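Local coordinates for putative type VI secretion protein (Escherichia coli, PDB 6SKI) that probably acts as a phospholipase toxin of the type VI secretion system, delivered by way of the VgrG spike to which it binds, at residues Leu304-Gly315 and Trp416-Met424. Sequence-based numbering, arbitrary orientation.
Sequences LALPGAHSDIGG and WANVCLRVM
W416, near the N-terminal end of the helix that runs on to residue 431, lays its indole against the bend where strand 303-306 runs out into a loop. With CG anti to the backbone N (chi1 -174°), the ring leans toward P307, whose CG meets CZ2 of W416 at 3.6 Å, the two side chains crossing at about a right angle. The six-membered half of the indole also borders CG of L306, while I313 CD1 approaches the ring edge near its plane and V419 CB lies over one face, toward its rim. One turn on, C420 carries its SG beside the backbone N, which brings it to 3.5 Å from I313 CD1 and 3.9 Å from L306 CD2. V423 continues this stripe: its CG2 and L306 CD2 meet tip to tip, and its CG1 packs 3.6 Å from L304 CD2. Next to W416, A417 sets its CB 3.7 Å from G315 CA. The D312 carboxylate turns to the backbone N of H487 and, weakly, to that of A309. The helix thus packs antiparallel to an edge strand of the central sheet and against the loop bearing H310, which is hydrogen-bonded to D245 and with it and S197 probably forms the Ser-His-Asp triad of an alpha/beta-hydrolase-like catalytic site.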
ATOM      1  N   LEU A 304       6.457 -14.687   5.478  1.00 45.80           N
ATOM      2  CA  LEU A 304       6.580 -15.661   4.405  1.00 45.80           C
ATOM      3  C   LEU A 304       7.221 -15.004   3.196  1.00 45.80           C
ATOM      4  O   LEU A 304       6.686 -14.036   2.654  1.00 45.80           O
ATOM      5  CB  LEU A 304       5.217 -16.237   4.026  1.00 45.80           C
ATOM      6  CG  LEU A 304       5.235 -17.286   2.919  1.00 45.80           C
ATOM      7  CD1 LEU A 304       5.996 -18.510   3.358  1.00 45.80           C
ATOM      8  CD2 LEU A 304       3.824 -17.649   2.530  1.00 45.80           C
ATOM      9  N   ALA A 305       8.362 -15.535   2.775  1.00 45.14           N
ATOM     10  CA  ALA A 305       8.985 -15.118   1.532  1.00 45.14           C
ATOM     11  C   ALA A 305       8.431 -15.974   0.406  1.00 45.14           C
ATOM     12  O   ALA A 305       8.541 -17.204   0.442  1.00 45.14           O
ATOM     13  CB  ALA A 305      10.504 -15.251   1.613  1.00 45.14           C
ATOM     14  N   LEU A 306       7.835 -15.328  -0.590  1.00 44.99           N
ATOM     15  CA  LEU A 306       7.150 -16.045  -1.646  1.00 44.99           C
ATOM     16  C   LEU A 306       7.711 -15.628  -2.997  1.00 44.99           C
ATOM     17  O   LEU A 306       7.987 -14.444  -3.218  1.00 44.99           O
ATOM     18  CB  LEU A 306       5.642 -15.770  -1.597  1.00 44.99           C
ATOM     19  CG  LEU A 306       4.702 -16.965  -1.730  1.00 44.99           C
ATOM     20  CD1 LEU A 306       5.212 -18.134  -0.919  1.00 44.99           C
ATOM     21  CD2 LEU A 306       3.309 -16.578  -1.276  1.00 44.99           C
ATOM     22  N   PRO A 307       7.901 -16.575  -3.914  1.00 44.60           N
ATOM     23  CA  PRO A 307       8.478 -16.238  -5.218  1.00 44.60           C
ATOM     24  C   PRO A 307       7.608 -15.246  -5.972  1.00 44.60           C
ATOM     25  O   PRO A 307       6.386 -15.384  -6.031  1.00 44.60           O
ATOM     26  CB  PRO A 307       8.541 -17.595  -5.928  1.00 44.60           C
ATOM     27  CG  PRO A 307       7.483 -18.393  -5.246  1.00 44.60           C
ATOM     28  CD  PRO A 307       7.653 -18.020  -3.813  1.00 44.60           C
ATOM     29  N   GLY A 308       8.246 -14.240  -6.537  1.00 45.14           N
ATOM     30  CA  GLY A 308       7.538 -13.232  -7.300  1.00 45.14           C
ATOM     31  C   GLY A 308       8.165 -11.872  -7.101  1.00 45.14           C
ATOM     32  O   GLY A 308       9.064 -11.681  -6.289  1.00 45.14           O
ATOM     33  N   ALA A 309       7.662 -10.917  -7.862  1.00 44.47           N
ATOM     34  CA  ALA A 309       8.098  -9.540  -7.773  1.00 44.47           C
ATOM     35  C   ALA A 309       7.232  -8.808  -6.750  1.00 44.47           C
ATOM     36  O   ALA A 309       6.478  -9.427  -5.994  1.00 44.47           O
ATOM     37  CB  ALA A 309       8.047  -8.891  -9.159  1.00 44.47           C
ATOM     38  N   HIS A 310       7.339  -7.483  -6.716  1.00 43.66           N
ATOM     39  CA  HIS A 310       6.614  -6.689  -5.732  1.00 43.66           C
ATOM     40  C   HIS A 310       5.110  -6.742  -5.984  1.00 43.66           C
ATOM     41  O   HIS A 310       4.321  -7.057  -5.082  1.00 43.66           O
ATOM     42  CB  HIS A 310       7.138  -5.257  -5.790  1.00 43.66           C
ATOM     43  CG  HIS A 310       6.625  -4.373  -4.706  1.00 43.66           C
ATOM     44  ND1 HIS A 310       7.019  -4.505  -3.394  1.00 43.66           N
ATOM     45  CD2 HIS A 310       5.784  -3.315  -4.743  1.00 43.66           C
ATOM     46  CE1 HIS A 310       6.424  -3.582  -2.666  1.00 43.66           C
ATOM     47  NE2 HIS A 310       5.670  -2.845  -3.461  1.00 43.66           N
ATOM     48  N   SER A 311       4.700  -6.467  -7.218  1.00 44.05           N
ATOM     49  CA  SER A 311       3.302  -6.520  -7.606  1.00 44.05           C
ATOM     50  C   SER A 311       2.868  -7.920  -8.014  1.00 44.05           C
ATOM     51  O   SER A 311       1.753  -8.093  -8.514  1.00 44.05           O
ATOM     52  CB  SER A 311       3.037  -5.530  -8.741  1.00 44.05           C
ATOM     53  OG  SER A 311       2.625  -4.274  -8.238  1.00 44.05           O
ATOM     54  N   ASP A 312       3.719  -8.921  -7.803  1.00 46.10           N
ATOM     55  CA  ASP A 312       3.318 -10.317  -7.879  1.00 46.10           C
ATOM     56  C   ASP A 312       3.016 -10.874  -6.504  1.00 46.10           C
ATOM     57  O   ASP A 312       2.508 -11.993  -6.391  1.00 46.10           O
ATOM     58  CB  ASP A 312       4.412 -11.158  -8.545  1.00 46.10           C
ATOM     59  CG  ASP A 312       4.449 -10.977 -10.035  1.00 46.10           C
ATOM     60  OD1 ASP A 312       3.366 -10.974 -10.652  1.00 46.10           O
ATOM     61  OD2 ASP A 312       5.556 -10.838 -10.591  1.00 46.10           O
ATOM     62  N   ILE A 313       3.312 -10.110  -5.464  1.00 44.28           N
ATOM     63  CA  ILE A 313       2.946 -10.434  -4.099  1.00 44.28           C
ATOM     64  C   ILE A 313       1.779  -9.579  -3.639  1.00 44.28           C
ATOM     65  O   ILE A 313       0.842 -10.074  -3.013  1.00 44.28           O
ATOM     66  CB  ILE A 313       4.158 -10.269  -3.155  1.00 44.28           C
ATOM     67  CG1 ILE A 313       5.320 -11.139  -3.628  1.00 44.28           C
ATOM     68  CG2 ILE A 313       3.774 -10.587  -1.728  1.00 44.28           C
ATOM     69  CD1 ILE A 313       5.075 -12.612  -3.545  1.00 44.28           C
ATOM     70  N   GLY A 314       1.806  -8.292  -3.962  1.00 43.57           N
ATOM     71  CA  GLY A 314       0.712  -7.430  -3.586  1.00 43.57           C
ATOM     72  C   GLY A 314      -0.293  -7.134  -4.669  1.00 43.57           C
ATOM     73  O   GLY A 314      -1.236  -6.376  -4.423  1.00 43.57           O
ATOM     74  N   GLY A 315      -0.131  -7.699  -5.857  1.00 43.68           N
ATOM     75  CA  GLY A 315      -1.034  -7.434  -6.954  1.00 43.68           C
ATOM     76  C   GLY A 315      -0.725  -6.120  -7.651  1.00 43.68           C
ATOM     77  O   GLY A 315      -0.018  -5.256  -7.136  1.00 43.68           O
ATOM     78  N   TRP A 416      -0.213 -15.111  -9.945  1.00 44.65           N
ATOM     79  CA  TRP A 416       0.468 -15.458  -8.706  1.00 44.65           C
ATOM     80  C   TRP A 416       0.088 -14.534  -7.558  1.00 44.65           C
ATOM     81  O   TRP A 416       0.225 -14.915  -6.386  1.00 44.65           O
ATOM     82  CB  TRP A 416       1.985 -15.442  -8.917  1.00 44.65           C
ATOM     83  CG  TRP A 416       2.743 -15.935  -7.737  1.00 44.65           C
ATOM     84  CD1 TRP A 416       3.482 -15.193  -6.869  1.00 44.65           C
ATOM     85  CD2 TRP A 416       2.822 -17.287  -7.280  1.00 44.65           C
ATOM     86  NE1 TRP A 416       4.026 -15.999  -5.902  1.00 44.65           N
ATOM     87  CE2 TRP A 416       3.633 -17.291  -6.132  1.00 44.65           C
ATOM     88  CE3 TRP A 416       2.288 -18.495  -7.732  1.00 44.65           C
ATOM     89  CZ2 TRP A 416       3.924 -18.454  -5.431  1.00 44.65           C
ATOM     90  CZ3 TRP A 416       2.576 -19.646  -7.035  1.00 44.65           C
ATOM     91  CH2 TRP A 416       3.386 -19.620  -5.898  1.00 44.65           C
ATOM     92  N   ALA A 417      -0.455 -13.361  -7.863  1.00 43.72           N
ATOM     93  CA  ALA A 417      -0.990 -12.505  -6.824  1.00 43.72           C
ATOM     94  C   ALA A 417      -2.296 -13.039  -6.271  1.00 43.72           C
ATOM     95  O   ALA A 417      -2.642 -12.719  -5.134  1.00 43.72           O
ATOM     96  CB  ALA A 417      -1.194 -11.087  -7.358  1.00 43.72           C
ATOM     97  N   ASN A 418      -2.984 -13.907  -7.012  1.00 45.08           N
ATOM     98  CA  ASN A 418      -4.132 -14.606  -6.449  1.00 45.08           C
ATOM     99  C   ASN A 418      -3.686 -15.648  -5.434  1.00 45.08           C
ATOM    100  O   ASN A 418      -4.343 -15.850  -4.407  1.00 45.08           O
ATOM    101  CB  ASN A 418      -4.943 -15.250  -7.568  1.00 45.08           C
ATOM    102  CG  ASN A 418      -5.535 -14.233  -8.513  1.00 45.08           C
ATOM    103  OD1 ASN A 418      -5.765 -13.086  -8.140  1.00 45.08           O
ATOM    104  ND2 ASN A 418      -5.776 -14.645  -9.748  1.00 45.08           N
ATOM    105  N   VAL A 419      -2.556 -16.306  -5.694  1.00 44.48           N
ATOM    106  CA  VAL A 419      -1.986 -17.223  -4.715  1.00 44.48           C
ATOM    107  C   VAL A 419      -1.578 -16.467  -3.460  1.00 44.48           C
ATOM    108  O   VAL A 419      -1.848 -16.904  -2.334  1.00 44.48           O
ATOM    109  CB  VAL A 419      -0.795 -17.980  -5.329  1.00 44.48           C
ATOM    110  CG1 VAL A 419      -0.156 -18.894  -4.303  1.00 44.48           C
ATOM    111  CG2 VAL A 419      -1.232 -18.760  -6.550  1.00 44.48           C
ATOM    112  N   CYS A 420      -0.927 -15.316  -3.632  1.00 43.81           N
ATOM    113  CA  CYS A 420      -0.548 -14.516  -2.471  1.00 43.81           C
ATOM    114  C   CYS A 420      -1.774 -14.011  -1.721  1.00 43.81           C
ATOM    115  O   CYS A 420      -1.769 -13.943  -0.485  1.00 43.81           O
ATOM    116  CB  CYS A 420       0.332 -13.356  -2.919  1.00 43.81           C
ATOM    117  SG  CYS A 420       1.876 -13.905  -3.660  1.00 43.81           S
ATOM    118  N   LEU A 421      -2.835 -13.677  -2.456  1.00 43.33           N
ATOM    119  CA  LEU A 421      -4.108 -13.324  -1.846  1.00 43.33           C
ATOM    120  C   LEU A 421      -4.637 -14.457  -0.985  1.00 43.33           C
ATOM    121  O   LEU A 421      -5.112 -14.231   0.129  1.00 43.33           O
ATOM    122  CB  LEU A 421      -5.118 -12.983  -2.936  1.00 43.33           C
ATOM    123  CG  LEU A 421      -6.463 -12.445  -2.471  1.00 43.33           C
ATOM    124  CD1 LEU A 421      -6.293 -11.152  -1.707  1.00 43.33           C
ATOM    125  CD2 LEU A 421      -7.363 -12.264  -3.658  1.00 43.33           C
ATOM    126  N   ARG A 422      -4.591 -15.682  -1.501  1.00 45.28           N
ATOM    127  CA  ARG A 422      -5.118 -16.815  -0.750  1.00 45.28           C
ATOM    128  C   ARG A 422      -4.279 -17.097   0.488  1.00 45.28           C
ATOM    129  O   ARG A 422      -4.811 -17.495   1.530  1.00 45.28           O
ATOM    130  CB  ARG A 422      -5.206 -18.040  -1.653  1.00 45.28           C
ATOM    131  CG  ARG A 422      -6.334 -17.922  -2.643  1.00 45.28           C
ATOM    132  CD  ARG A 422      -6.152 -18.800  -3.847  1.00 45.28           C
ATOM    133  NE  ARG A 422      -6.983 -18.329  -4.948  1.00 45.28           N
ATOM    134  CZ  ARG A 422      -8.184 -18.814  -5.231  1.00 45.28           C
ATOM    135  NH1 ARG A 422      -8.700 -19.783  -4.491  1.00 45.28           N
ATOM    136  NH2 ARG A 422      -8.871 -18.326  -6.249  1.00 45.28           N
ATOM    137  N   VAL A 423      -2.968 -16.876   0.404  1.00 44.20           N
ATOM    138  CA  VAL A 423      -2.129 -17.037   1.588  1.00 44.20           C
ATOM    139  C   VAL A 423      -2.485 -16.000   2.648  1.00 44.20           C
ATOM    140  O   VAL A 423      -2.615 -16.323   3.839  1.00 44.20           O
ATOM    141  CB  VAL A 423      -0.641 -16.969   1.209  1.00 44.20           C
ATOM    142  CG1 VAL A 423       0.216 -17.227   2.426  1.00 44.20           C
ATOM    143  CG2 VAL A 423      -0.329 -17.985   0.138  1.00 44.20           C
ATOM    144  N   MET A 424      -2.660 -14.740   2.240  1.00 44.53           N
ATOM    145  CA  MET A 424      -3.058 -13.718   3.206  1.00 44.53           C
ATOM    146  C   MET A 424      -4.451 -13.987   3.762  1.00 44.53           C
ATOM    147  O   MET A 424      -4.716 -13.716   4.938  1.00 44.53           O
ATOM    148  CB  MET A 424      -2.985 -12.329   2.580  1.00 44.53           C
ATOM    149  CG  MET A 424      -3.113 -11.198   3.590  1.00 44.53           C
ATOM    150  SD  MET A 424      -1.837 -11.158   4.862  1.00 44.53           S
ATOM    151  CE  MET A 424      -0.398 -10.735   3.902  1.00 44.53           C
TER